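Ornithine carbamoyltransferase, anabolic (Campylobacter jejuni subsp. jejuni, PDB 3TPF) catalyses the reversible transfer of the carbamoyl group from carbamoyl phosphate to L-ornithine, giving L-citrulline and phosphate in the first of three steps leading from ornithine to arginine. Local coordinates at residues K32-K37 against F299-R304; A40-K45 against R86-M91; D207-L212 against M249-K254. All coordinates share one frame; numbering follows the deposited sequence.

Interaction 1: K32-K37 against F299-R304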
ATOM      1  N   LYS B  32      10.688 -20.201   7.517  1.00 56.52           N
ATOM      2  CA  LYS B  32      10.574 -19.424   6.262  1.00 54.71           C
ATOM      3  C   LYS B  32      10.524 -20.328   5.040  1.00 51.00           C
ATOM      4  O   LYS B  32      11.482 -20.513   4.313  1.00 52.57           O
ATOM      5  CB  LYS B  32      11.721 -18.425   6.161  1.00 61.29           C
ATOM      6  CG  LYS B  32      11.683 -17.295   7.194  1.00 63.30           C
ATOM      7  CD  LYS B  32      12.717 -16.193   6.912  1.00 67.49           C
ATOM      8  CE  LYS B  32      12.490 -14.940   7.794  1.00 68.11           C
ATOM      9  NZ  LYS B  32      13.669 -14.094   8.136  1.00 68.72           N
ATOM     10  N   LEU B  33       9.370 -20.943   4.884  1.00 47.00           N
ATOM     11  CA  LEU B  33       9.168 -21.993   3.899  1.00 45.85           C
ATOM     12  C   LEU B  33       8.886 -21.545   2.472  1.00 43.67           C
ATOM     13  O   LEU B  33       8.894 -22.331   1.558  1.00 43.63           O
ATOM     14  CB  LEU B  33       8.004 -22.878   4.356  1.00 43.74           C
ATOM     15  CG  LEU B  33       8.029 -23.592   5.709  1.00 44.75           C
ATOM     16  CD1 LEU B  33       6.584 -24.149   5.865  1.00 41.41           C
ATOM     17  CD2 LEU B  33       9.172 -24.658   5.810  1.00 46.37           C
ATOM     18  N   LEU B  34       8.584 -20.278   2.311  1.00 42.06           N
ATOM     19  CA  LEU B  34       8.320 -19.712   1.024  1.00 40.93           C
ATOM     20  C   LEU B  34       9.263 -18.542   0.745  1.00 42.26           C
ATOM     21  O   LEU B  34       8.891 -17.529   0.250  1.00 42.05           O
ATOM     22  CB  LEU B  34       6.897 -19.260   0.982  1.00 38.35           C
ATOM     23  CG  LEU B  34       5.877 -20.340   1.201  1.00 37.28           C
ATOM     24  CD1 LEU B  34       4.453 -19.752   1.002  1.00 34.42           C
ATOM     25  CD2 LEU B  34       6.182 -21.498   0.264  1.00 38.01           C
ATOM     26  N   GLN B  35      10.536 -18.734   0.949  1.00 46.94           N
ATOM     27  CA  GLN B  35      11.483 -17.669   0.575  1.00 48.73           C
ATOM     28  C   GLN B  35      11.262 -17.095  -0.847  1.00 47.74           C
ATOM     29  O   GLN B  35      11.043 -17.802  -1.806  1.00 47.49           O
ATOM     30  CB  GLN B  35      12.907 -18.086   0.817  1.00 51.71           C
ATOM     31  CG  GLN B  35      13.285 -17.860   2.268  1.00 53.85           C
ATOM     32  CD  GLN B  35      14.632 -18.544   2.610  1.00 58.02           C
ATOM     33  OE1 GLN B  35      15.596 -18.475   1.823  1.00 59.75           O
ATOM     34  NE2 GLN B  35      14.683 -19.229   3.775  1.00 58.67           N
ATOM     35  N   ASP B  36      11.279 -15.794  -0.925  1.00 48.47           N
ATOM     36  CA  ASP B  36      11.086 -15.050  -2.174  1.00 49.60           C
ATOM     37  C   ASP B  36       9.734 -15.236  -2.904  1.00 48.96           C
ATOM     38  O   ASP B  36       9.584 -14.679  -3.975  1.00 52.60           O
ATOM     39  CB  ASP B  36      12.187 -15.328  -3.148  1.00 52.07           C
ATOM     40  CG  ASP B  36      13.557 -14.901  -2.602  1.00 57.93           C
ATOM     41  OD1 ASP B  36      13.581 -13.998  -1.694  1.00 57.15           O
ATOM     42  OD2 ASP B  36      14.605 -15.481  -3.081  1.00 60.91           O
ATOM     43  N   LYS B  37       8.771 -15.931  -2.337  1.00 44.51           N
ATOM     44  CA  LYS B  37       7.581 -16.133  -3.019  1.00 43.67           C
ATOM     45  C   LYS B  37       6.624 -14.925  -2.905  1.00 40.09           C
ATOM     46  O   LYS B  37       6.700 -14.159  -1.984  1.00 40.94           O
ATOM     47  CB  LYS B  37       6.879 -17.343  -2.463  1.00 47.04           C
ATOM     48  CG  LYS B  37       7.634 -18.641  -2.662  1.00 50.59           C
ATOM     49  CD  LYS B  37       7.318 -19.331  -3.985  1.00 52.28           C
ATOM     50  CE  LYS B  37       8.412 -20.368  -4.254  1.00 56.12           C
ATOM     51  NZ  LYS B  37       7.937 -21.715  -4.668  1.00 61.19           N
ATOM     52  N   PHE B 299       0.719 -25.224   1.570  1.00 37.58           N
ATOM     53  CA  PHE B 299       0.040 -26.374   1.042  1.00 39.60           C
ATOM     54  C   PHE B 299      -0.181 -26.181  -0.436  1.00 41.00           C
ATOM     55  O   PHE B 299       0.127 -27.076  -1.215  1.00 42.38           O
ATOM     56  CB  PHE B 299      -1.265 -26.544   1.728  1.00 40.02           C
ATOM     57  CG  PHE B 299      -2.186 -27.505   1.060  1.00 41.49           C
ATOM     58  CD1 PHE B 299      -2.066 -28.855   1.263  1.00 44.03           C
ATOM     59  CD2 PHE B 299      -3.231 -27.054   0.251  1.00 42.02           C
ATOM     60  CE1 PHE B 299      -2.927 -29.775   0.635  1.00 45.32           C
ATOM     61  CE2 PHE B 299      -4.127 -27.978  -0.355  1.00 43.39           C
ATOM     62  CZ  PHE B 299      -3.966 -29.338  -0.164  1.00 44.06           C
ATOM     63  N   LEU B 300      -0.726 -25.017  -0.829  1.00 40.92           N
ATOM     64  CA  LEU B 300      -0.947 -24.692  -2.234  1.00 40.85           C
ATOM     65  C   LEU B 300       0.393 -24.632  -3.010  1.00 43.96           C
ATOM     66  O   LEU B 300       0.415 -24.875  -4.216  1.00 44.95           O
ATOM     67  CB  LEU B 300      -1.674 -23.365  -2.439  1.00 38.65           C
ATOM     68  CG  LEU B 300      -3.117 -23.235  -1.951  1.00 37.44           C
ATOM     69  CD1 LEU B 300      -3.509 -21.770  -1.879  1.00 35.00           C
ATOM     70  CD2 LEU B 300      -4.137 -24.110  -2.670  1.00 37.78           C
ATOM     71  N   ASP B 301       1.496 -24.330  -2.341  1.00 46.48           N
ATOM     72  CA  ASP B 301       2.795 -24.281  -3.035  1.00 50.01           C
ATOM     73  C   ASP B 301       3.179 -25.661  -3.522  1.00 54.33           C
ATOM     74  O   ASP B 301       3.787 -25.810  -4.569  1.00 57.77           O
ATOM     75  CB  ASP B 301       3.865 -23.748  -2.112  1.00 51.58           C
ATOM     76  CG  ASP B 301       5.175 -23.516  -2.817  1.00 56.01           C
ATOM     77  OD1 ASP B 301       5.169 -22.703  -3.781  1.00 61.62           O
ATOM     78  OD2 ASP B 301       6.220 -24.092  -2.400  1.00 54.34           O
ATOM     79  N   ASN B 302       2.847 -26.667  -2.727  1.00 60.18           N
ATOM     80  CA  ASN B 302       3.158 -28.102  -3.046  1.00 70.52           C
ATOM     81  C   ASN B 302       2.206 -28.789  -4.027  1.00 71.60           C
ATOM     82  O   ASN B 302       2.486 -29.874  -4.475  1.00 77.39           O
ATOM     83  CB  ASN B 302       3.204 -28.974  -1.767  1.00 74.07           C
ATOM     84  CG  ASN B 302       4.358 -28.623  -0.841  1.00 78.47           C
ATOM     85  OD1 ASN B 302       5.300 -29.388  -0.716  1.00 92.32           O
ATOM     86  ND2 ASN B 302       4.262 -27.503  -0.152  1.00 73.66           N
ATOM     87  N   GLN B 303       1.059 -28.183  -4.265  1.00 73.14           N
ATOM     88  CA  GLN B 303      -0.009 -28.711  -5.150  1.00 80.31           C
ATOM     89  C   GLN B 303      -0.172 -27.760  -6.347  1.00 85.90           C
ATOM     90  O   GLN B 303      -1.163 -27.005  -6.453  1.00 89.57           O
ATOM     91  CB  GLN B 303      -1.373 -28.902  -4.409  1.00 80.19           C
ATOM     92  CG  GLN B 303      -1.492 -30.160  -3.523  1.00 81.09           C
ATOM     93  N   ARG B 304       0.875 -27.774  -7.172  1.00 91.03           N
ATOM     94  CA  ARG B 304       0.936 -27.082  -8.496  1.00 97.10           C
ATOM     95  C   ARG B 304       0.929 -27.928  -9.800  1.00104.87           C
ATOM     96  O   ARG B 304       1.339 -27.433 -10.849  1.00 97.37           O
ATOM     97  CB  ARG B 304       2.178 -26.170  -8.544  1.00 98.23           C
ATOM     98  CG  ARG B 304       2.082 -24.907  -7.711  1.00 93.23           C
ATOM     99  CD  ARG B 304       3.329 -24.044  -7.839  1.00 90.07           C
ATOM    100  NE  ARG B 304       3.452 -23.126  -6.714  1.00 94.39           N
ATOM    101  CZ  ARG B 304       3.005 -21.860  -6.682  1.00 99.42           C
ATOM    102  NH1 ARG B 304       2.382 -21.300  -7.720  1.00101.99           N
ATOM    103  NH2 ARG B 304       3.180 -21.138  -5.582  1.00 94.49           N
TER
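A chi1 of -173° carries the Asp301 carboxylate away from its own backbone nitrogen, off the last turn of helix 279-302 and out toward Lys37, whose chain, bent at chi2 (-88°) and again toward its end, crosses the Asp301 side chain at about a right angle and brings NZ to the carboxylate. The resulting salt bridge joins Lys37 NZ to Asp301 OD1 at 3.1 Å and uses the syn lone pair of that oxygen. The anti lone pair of Asp301 OD1 takes Arg304 NH2, also at 3.1 Å and close to the guanidinium plane. Beside this charged group, Leu34 runs past Asp301 in the opposite direction and lays its methyl CD2 3.7 Å from Asp301 OD2. Leucine suits this spot because it also packs on Leu61, Leu297 and Phe94; Lys37 follows at the end of a type II turn, Lys37 N bonding to Leu34 O. The contact thus ties the loop before strand 38-43 to the C-terminal helix, away from the substrate sites. One oxygen is gripped by two cations, which probably favours the ionised form of Asp301; the arginine's share is less certain because its side chain is poorly ordered.

Interaction 2: A40-K45 against R86-M91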
ATOM      1  N   ALA B  40      -0.176 -11.833  -4.389  1.00 31.32           N
ATOM      2  CA  ALA B  40      -0.922 -10.655  -4.840  1.00 32.78           C
ATOM      3  C   ALA B  40      -2.145 -10.637  -4.000  1.00 33.26           C
ATOM      4  O   ALA B  40      -2.777 -11.642  -3.891  1.00 33.39           O
ATOM      5  CB  ALA B  40      -1.317 -10.858  -6.264  1.00 32.48           C
HETATM    6  N   MSE B  41      -2.493  -9.547  -3.383  1.00 35.76           N
HETATM    7  CA  MSE B  41      -3.729  -9.524  -2.647  1.00 38.46           C
HETATM    8  C   MSE B  41      -4.693  -8.586  -3.327  1.00 39.04           C
HETATM    9  O   MSE B  41      -4.485  -7.373  -3.364  1.00 40.66           O
HETATM   10  CB  MSE B  41      -3.529  -9.046  -1.223  1.00 42.55           C
HETATM   11  CG  MSE B  41      -2.526  -9.915  -0.526  1.00 49.08           C
HETATM   12 SE   MSE B  41      -2.164  -9.224   1.300  1.00 69.18          SE
HETATM   13  CE  MSE B  41      -1.353  -7.433   0.906  1.00 61.47           C
ATOM     14  N   ILE B  42      -5.776  -9.093  -3.834  1.00 37.93           N
ATOM     15  CA  ILE B  42      -6.764  -8.174  -4.533  1.00 40.01           C
ATOM     16  C   ILE B  42      -8.008  -7.978  -3.722  1.00 39.19           C
ATOM     17  O   ILE B  42      -8.732  -8.937  -3.485  1.00 37.60           O
ATOM     18  CB  ILE B  42      -7.246  -8.739  -5.887  1.00 40.86           C
ATOM     19  CG1 ILE B  42      -6.067  -8.916  -6.839  1.00 41.26           C
ATOM     20  CG2 ILE B  42      -8.294  -7.820  -6.486  1.00 42.77           C
ATOM     21  CD1 ILE B  42      -6.388  -9.773  -8.029  1.00 41.08           C
ATOM     22  N   PHE B  43      -8.241  -6.781  -3.272  1.00 41.13           N
ATOM     23  CA  PHE B  43      -9.462  -6.496  -2.507  1.00 45.67           C
ATOM     24  C   PHE B  43     -10.509  -5.758  -3.364  1.00 51.58           C
ATOM     25  O   PHE B  43     -10.207  -4.774  -3.996  1.00 58.52           O
ATOM     26  CB  PHE B  43      -9.170  -5.686  -1.250  1.00 44.45           C
ATOM     27  CG  PHE B  43      -8.387  -6.425  -0.245  1.00 42.89           C
ATOM     28  CD1 PHE B  43      -7.004  -6.559  -0.375  1.00 41.27           C
ATOM     29  CD2 PHE B  43      -9.012  -7.070   0.788  1.00 43.68           C
ATOM     30  CE1 PHE B  43      -6.280  -7.287   0.525  1.00 39.85           C
ATOM     31  CE2 PHE B  43      -8.277  -7.879   1.684  1.00 41.01           C
ATOM     32  CZ  PHE B  43      -6.921  -7.916   1.582  1.00 39.71           C
ATOM     33  N   GLU B  44     -11.727  -6.247  -3.363  1.00 54.80           N
ATOM     34  CA  GLU B  44     -12.869  -5.523  -3.970  1.00 60.00           C
ATOM     35  C   GLU B  44     -13.570  -4.718  -2.925  1.00 65.58           C
ATOM     36  O   GLU B  44     -14.358  -3.829  -3.245  1.00 75.11           O
ATOM     37  CB  GLU B  44     -13.898  -6.460  -4.600  1.00 59.22           C
ATOM     38  CG  GLU B  44     -13.491  -6.923  -5.991  1.00 61.33           C
ATOM     39  CD  GLU B  44     -14.621  -7.575  -6.718  1.00 68.06           C
ATOM     40  OE1 GLU B  44     -15.252  -8.499  -6.130  1.00 68.54           O
ATOM     41  OE2 GLU B  44     -14.941  -7.112  -7.851  1.00 80.29           O
ATOM     42  N   LYS B  45     -13.302  -5.050  -1.674  1.00 65.99           N
ATOM     43  CA  LYS B  45     -13.920  -4.374  -0.533  1.00 69.21           C
ATOM     44  C   LYS B  45     -12.925  -4.606   0.622  1.00 68.16           C
ATOM     45  O   LYS B  45     -12.501  -5.695   0.863  1.00 65.33           O
ATOM     46  CB  LYS B  45     -15.336  -4.927  -0.269  1.00 64.91           C
ATOM     47  N   ARG B  86      -4.846 -13.111 -16.500  1.00 54.12           N
ATOM     48  CA  ARG B  86      -3.741 -13.629 -17.364  1.00 55.10           C
ATOM     49  C   ARG B  86      -2.482 -12.792 -17.274  1.00 53.42           C
ATOM     50  O   ARG B  86      -1.431 -13.238 -17.688  1.00 52.39           O
ATOM     51  CB  ARG B  86      -4.151 -13.740 -18.791  1.00 58.53           C
ATOM     52  CG  ARG B  86      -4.966 -14.974 -19.066  1.00 60.10           C
ATOM     53  CD  ARG B  86      -5.395 -15.041 -20.520  1.00 63.19           C
ATOM     54  NE  ARG B  86      -6.483 -14.131 -20.815  1.00 66.21           N
ATOM     55  CZ  ARG B  86      -7.119 -14.114 -21.977  1.00 72.70           C
ATOM     56  NH1 ARG B  86      -6.786 -14.984 -22.929  1.00 75.38           N
ATOM     57  NH2 ARG B  86      -8.097 -13.236 -22.207  1.00 75.60           N
ATOM     58  N   VAL B  87      -2.602 -11.601 -16.696  1.00 51.68           N
ATOM     59  CA  VAL B  87      -1.408 -10.835 -16.304  1.00 50.71           C
ATOM     60  C   VAL B  87      -0.974 -11.143 -14.868  1.00 48.24           C
ATOM     61  O   VAL B  87       0.112 -11.645 -14.645  1.00 49.98           O
ATOM     62  CB  VAL B  87      -1.570  -9.284 -16.394  1.00 51.11           C
ATOM     63  CG1 VAL B  87      -0.268  -8.636 -15.938  1.00 49.81           C
ATOM     64  CG2 VAL B  87      -1.926  -8.786 -17.777  1.00 52.83           C
ATOM     65  N   ILE B  88      -1.796 -10.782 -13.891  1.00 46.70           N
ATOM     66  CA  ILE B  88      -1.401 -10.846 -12.476  1.00 44.59           C
ATOM     67  C   ILE B  88      -1.074 -12.290 -12.122  1.00 46.05           C
ATOM     68  O   ILE B  88      -0.028 -12.601 -11.513  1.00 45.86           O
ATOM     69  CB  ILE B  88      -2.496 -10.370 -11.526  1.00 43.61           C
ATOM     70  CG1 ILE B  88      -2.680  -8.876 -11.650  1.00 45.63           C
ATOM     71  CG2 ILE B  88      -2.124 -10.596 -10.083  1.00 40.69           C
ATOM     72  CD1 ILE B  88      -3.948  -8.288 -11.042  1.00 46.11           C
ATOM     73  N   GLY B  89      -1.950 -13.205 -12.539  1.00 45.60           N
ATOM     74  CA  GLY B  89      -1.756 -14.634 -12.191  1.00 44.83           C
ATOM     75  C   GLY B  89      -0.511 -15.261 -12.775  1.00 45.11           C
ATOM     76  O   GLY B  89      -0.215 -16.453 -12.520  1.00 46.02           O
ATOM     77  N   ALA B  90       0.162 -14.511 -13.630  1.00 45.87           N
ATOM     78  CA  ALA B  90       1.311 -15.047 -14.331  1.00 48.46           C
ATOM     79  C   ALA B  90       2.546 -14.561 -13.694  1.00 50.95           C
ATOM     80  O   ALA B  90       3.627 -15.089 -13.900  1.00 51.58           O
ATOM     81  CB  ALA B  90       1.276 -14.663 -15.779  1.00 48.50           C
HETATM   82  N   MSE B  91       2.400 -13.516 -12.909  1.00 54.69           N
HETATM   83  CA  MSE B  91       3.607 -12.870 -12.352  1.00 56.51           C
HETATM   84  C   MSE B  91       3.867 -13.178 -10.916  1.00 52.78           C
HETATM   85  O   MSE B  91       4.992 -12.973 -10.448  1.00 53.27           O
HETATM   86  CB  MSE B  91       3.446 -11.393 -12.484  1.00 61.09           C
HETATM   87  CG  MSE B  91       3.299 -11.120 -13.964  1.00 69.32           C
HETATM   88 SE   MSE B  91       3.159  -9.187 -14.330  1.00 84.64          SE
HETATM   89  CE  MSE B  91       5.087  -8.754 -14.136  1.00 73.84           C
TER
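Ile88 of helix 81-91 meets Ala40 and Ile42 of strand 38-43, a helix packing on the parallel alpha/beta sheet of the carbamoyl phosphate domain. Strand 38-43 is an inner strand of that sheet, between 64-68 and 94-98, and the two residues that touch the helix are alternate ones, so both point their CB atoms to the same side.

The direct contact is wholly apolar, and no hydrogen bond crosses it. The small alanine is consistent with the helix lying here with 7.7 Å between the CA atoms of Ala40 and Ile88. The branched Ile88 divides its two arms between the strand residues. Its CG2, placed anti to the backbone N, goes to the alanine methyl, while the longer arm through CG1 extends (chi2 165°) toward Ile42. Beta-branched isoleucine fits the strand well, and here the CG1-CD1 arm of Ile42 supplies the reach across to the helix.

Hydrogen bonding serves the two backbones separately. Ala40 and Ile42 pair with strand 94-98, and Met91 N bonds to Ile88 O at 2.9 Å along the other segment.

Packing continues on other sides. Ile42 also touches Leu73 and Met97 and lies about 7 Å, side chain to side chain, from Arg98, predicted to bind carbamoyl phosphate. Ile88 touches Met52 of a neighbouring subunit, so the same residue serves both the domain core and the trimer interface.

Where the isoleucines meet, they do so tip to tip, with Ile42 CD1 4.2 Å from Ile88 CD1, while Ile88 CG2 lies 3.9 Å from Ala40 CB.

Interaction 3: D207-L212 against M249-K254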
ATOM      1  N   ASP B 207     -34.637 -22.062  16.598  1.00 89.24           N
ATOM      2  CA  ASP B 207     -34.699 -21.948  18.065  1.00 88.26           C
ATOM      3  C   ASP B 207     -33.297 -21.897  18.652  1.00 83.42           C
ATOM      4  O   ASP B 207     -32.616 -22.912  18.735  1.00 82.10           O
ATOM      5  CB  ASP B 207     -35.457 -23.120  18.666  1.00 90.54           C
ATOM      6  CG  ASP B 207     -35.707 -22.960  20.131  1.00 92.07           C
ATOM      7  OD1 ASP B 207     -35.034 -22.143  20.778  1.00 90.96           O
ATOM      8  OD2 ASP B 207     -36.623 -23.628  20.649  1.00 96.43           O
ATOM      9  N   LYS B 208     -32.903 -20.719  19.085  1.00 81.01           N
ATOM     10  CA  LYS B 208     -31.563 -20.493  19.604  1.00 77.08           C
ATOM     11  C   LYS B 208     -31.230 -21.553  20.654  1.00 77.65           C
ATOM     12  O   LYS B 208     -30.166 -22.160  20.652  1.00 74.24           O
ATOM     13  CB  LYS B 208     -31.483 -19.060  20.181  1.00 76.29           C
ATOM     14  CG  LYS B 208     -30.221 -18.679  20.952  1.00 72.91           C
ATOM     15  CD  LYS B 208     -30.196 -17.195  21.366  1.00 72.92           C
ATOM     16  CE  LYS B 208     -30.954 -16.865  22.656  1.00 75.72           C
ATOM     17  NZ  LYS B 208     -30.869 -15.445  23.116  1.00 75.61           N
ATOM     18  N   PHE B 209     -32.170 -21.766  21.551  1.00 82.82           N
ATOM     19  CA  PHE B 209     -31.917 -22.554  22.759  1.00 84.98           C
ATOM     20  C   PHE B 209     -31.763 -24.039  22.477  1.00 84.68           C
ATOM     21  O   PHE B 209     -30.944 -24.716  23.099  1.00 85.40           O
ATOM     22  CB  PHE B 209     -33.017 -22.333  23.770  1.00 90.61           C
ATOM     23  CG  PHE B 209     -33.155 -20.904  24.202  1.00 93.53           C
ATOM     24  CD1 PHE B 209     -34.151 -20.087  23.657  1.00 97.66           C
ATOM     25  CD2 PHE B 209     -32.296 -20.366  25.150  1.00 92.78           C
ATOM     26  CE1 PHE B 209     -34.298 -18.763  24.071  1.00 99.37           C
ATOM     27  CE2 PHE B 209     -32.431 -19.049  25.552  1.00 95.03           C
ATOM     28  CZ  PHE B 209     -33.441 -18.244  25.022  1.00 98.04           C
ATOM     29  N   GLU B 210     -32.536 -24.525  21.524  1.00 84.89           N
ATOM     30  CA  GLU B 210     -32.403 -25.903  21.042  1.00 84.63           C
ATOM     31  C   GLU B 210     -31.029 -26.134  20.425  1.00 78.39           C
ATOM     32  O   GLU B 210     -30.375 -27.151  20.651  1.00 77.92           O
ATOM     33  CB  GLU B 210     -33.480 -26.227  19.998  1.00 89.44           C
ATOM     34  CG  GLU B 210     -33.364 -27.605  19.319  1.00 91.15           C
ATOM     35  CD  GLU B 210     -33.814 -28.762  20.191  1.00 96.33           C
ATOM     36  OE1 GLU B 210     -33.930 -28.613  21.430  1.00 97.93           O
ATOM     37  OE2 GLU B 210     -34.104 -29.841  19.618  1.00101.92           O
ATOM     38  N   ALA B 211     -30.606 -25.185  19.612  1.00 74.14           N
ATOM     39  CA  ALA B 211     -29.301 -25.278  18.915  1.00 69.04           C
ATOM     40  C   ALA B 211     -28.182 -25.341  19.917  1.00 65.78           C
ATOM     41  O   ALA B 211     -27.175 -26.006  19.703  1.00 63.31           O
ATOM     42  CB  ALA B 211     -29.093 -24.099  17.982  1.00 67.02           C
ATOM     43  N   LEU B 212     -28.390 -24.626  21.007  1.00 65.44           N
ATOM     44  CA  LEU B 212     -27.381 -24.477  22.011  1.00 63.51           C
ATOM     45  C   LEU B 212     -27.179 -25.709  22.893  1.00 64.59           C
ATOM     46  O   LEU B 212     -26.084 -25.908  23.427  1.00 63.38           O
ATOM     47  CB  LEU B 212     -27.685 -23.238  22.850  1.00 63.98           C
ATOM     48  CG  LEU B 212     -27.326 -21.963  22.070  1.00 61.46           C
ATOM     49  CD1 LEU B 212     -27.971 -20.716  22.606  1.00 62.81           C
ATOM     50  CD2 LEU B 212     -25.851 -21.813  22.085  1.00 57.68           C
HETATM   51  N   MSE B 249     -25.592 -18.593  26.724  1.00 68.96           N
HETATM   52  CA  MSE B 249     -24.371 -19.372  26.994  1.00 67.89           C
HETATM   53  C   MSE B 249     -24.581 -20.354  28.090  1.00 68.81           C
HETATM   54  O   MSE B 249     -23.938 -21.413  28.097  1.00 68.03           O
HETATM   55  CB  MSE B 249     -23.178 -18.537  27.435  1.00 69.39           C
HETATM   56  CG  MSE B 249     -22.528 -17.712  26.326  1.00 71.07           C
HETATM   57 SE   MSE B 249     -22.081 -18.765  24.681  1.00 81.87          SE
HETATM   58  CE  MSE B 249     -20.410 -19.785  25.113  1.00 69.89           C
ATOM     59  N   SER B 250     -25.439 -19.985  29.049  1.00 69.98           N
ATOM     60  CA  SER B 250     -25.848 -20.875  30.172  1.00 71.79           C
ATOM     61  C   SER B 250     -26.400 -22.197  29.678  1.00 71.94           C
ATOM     62  O   SER B 250     -26.246 -23.229  30.331  1.00 73.88           O
ATOM     63  CB  SER B 250     -26.934 -20.239  31.058  1.00 74.49           C
ATOM     64  N   VAL B 251     -27.071 -22.153  28.533  1.00 70.46           N
ATOM     65  CA  VAL B 251     -27.764 -23.332  27.954  1.00 70.71           C
ATOM     66  C   VAL B 251     -26.768 -24.322  27.372  1.00 67.79           C
ATOM     67  O   VAL B 251     -26.999 -25.532  27.288  1.00 68.84           O
ATOM     68  CB  VAL B 251     -28.760 -22.890  26.869  1.00 70.86           C
ATOM     69  CG1 VAL B 251     -29.493 -24.076  26.288  1.00 72.21           C
ATOM     70  CG2 VAL B 251     -29.721 -21.866  27.442  1.00 73.41           C
ATOM     71  N   ALA B 252     -25.656 -23.777  26.930  1.00 64.12           N
ATOM     72  CA  ALA B 252     -24.595 -24.588  26.398  1.00 61.73           C
ATOM     73  C   ALA B 252     -23.852 -25.201  27.543  1.00 62.35           C
ATOM     74  O   ALA B 252     -24.060 -24.854  28.705  1.00 64.12           O
ATOM     75  CB  ALA B 252     -23.662 -23.768  25.570  1.00 58.12           C
ATOM     76  N   ASN B 253     -22.980 -26.119  27.192  1.00 61.35           N
ATOM     77  CA  ASN B 253     -22.201 -26.811  28.170  1.00 62.66           C
ATOM     78  C   ASN B 253     -21.307 -25.892  28.955  1.00 62.11           C
ATOM     79  O   ASN B 253     -21.040 -24.757  28.582  1.00 59.80           O
ATOM     80  CB  ASN B 253     -21.342 -27.897  27.551  1.00 61.70           C
ATOM     81  CG  ASN B 253     -22.125 -28.962  26.923  1.00 62.90           C
ATOM     82  OD1 ASN B 253     -23.323 -29.182  27.208  1.00 65.40           O
ATOM     83  ND2 ASN B 253     -21.446 -29.678  26.087  1.00 61.58           N
ATOM     84  N   LYS B 254     -20.867 -26.433  30.078  1.00 65.05           N
ATOM     85  CA  LYS B 254     -20.039 -25.701  30.991  1.00 65.57           C
ATOM     86  C   LYS B 254     -18.756 -25.414  30.239  1.00 63.04           C
ATOM     87  O   LYS B 254     -18.280 -26.253  29.483  1.00 62.63           O
ATOM     88  CB  LYS B 254     -19.778 -26.509  32.249  1.00 68.92           C
ATOM     89  CG  LYS B 254     -18.528 -26.079  32.991  1.00 69.11           C
ATOM     90  CD  LYS B 254     -18.384 -26.749  34.341  1.00 72.79           C
ATOM     91  CE  LYS B 254     -17.266 -26.086  35.107  1.00 73.43           C
ATOM     92  NZ  LYS B 254     -16.881 -27.074  36.140  1.00 77.73           N
TER
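Leu212 and Ala252 make the buried side of this contact, with Val251 bridging to the outer Phe209, where the short helix 208-212 lies against the end of helix 246-251 in the Rossmann-like ornithine-binding domain. Here the backbones come close, the CA atoms of Leu212 and Ala252 being 5.2 Å apart. A small residue suits this approach: Ala252 CA lies 3.6 Å from Leu212 O in a CA-H...O contact, with an angle of 145° at the hydrogen. Leu212 CB rests 4.0 Å from Val251 CG1, and the rest of the leucine side chain turns to Val218 of the central sheet and Ala248, which makes a large apolar residue apt at this buried place.

Toward solvent the packing thins to a single side-chain approach. Phe209 is exposed, and the Phe209 and Val251 side chains cross at about a right angle, with Val251 CG2 at the ring edge, near its plane, 3.8 Å from Phe209 CD2. The two methyls of Val251 therefore have different tasks. CG1, anti to the backbone N (chi1 -179°), reaches in to Leu212 and to the carbonyl of Phe209, with 3.6 Å between Val251 CG1 and Phe209 O, while CG2 serves the outer ring. One face of that ring carries Lys208 CE, 3.7 Å above its plane.

Polar groups act around the contact. Asp207, the N-cap of helix 208-212, accepts from Phe209 N at its OD1, 3.0 Å away. With no conventional hydrogen bond or salt bridge between the segments, the union rests on apolar packing and one CA-H...O approach, while Lys208 NZ is satisfied by the carbonyls of Gly241 and Met243, and Asn253 ND2 by Asp214 and Asp216.

In the fold
Interaction 2 is the buried one, a helix against an inner strand of the carbamoyl phosphate domain, and its chemistry is purely aliphatic. Interaction 1, in the same half of the chain with its centre about 17 Å away, is partly buried and relies on charge; its loop 32-37 runs on into the strand 38-43 used by interaction 2, but its partner is the C-terminal helix, so it brings an early loop against the last helix of the chain. Interaction 3 lies across the chain's centre, some 42 to 43 Å from the others between centres. Also partly buried, it joins two helical segments of the ornithine-binding domain by apolar packing without charge. Subunit neighbours flank interactions 1 and 2 but not interaction 3.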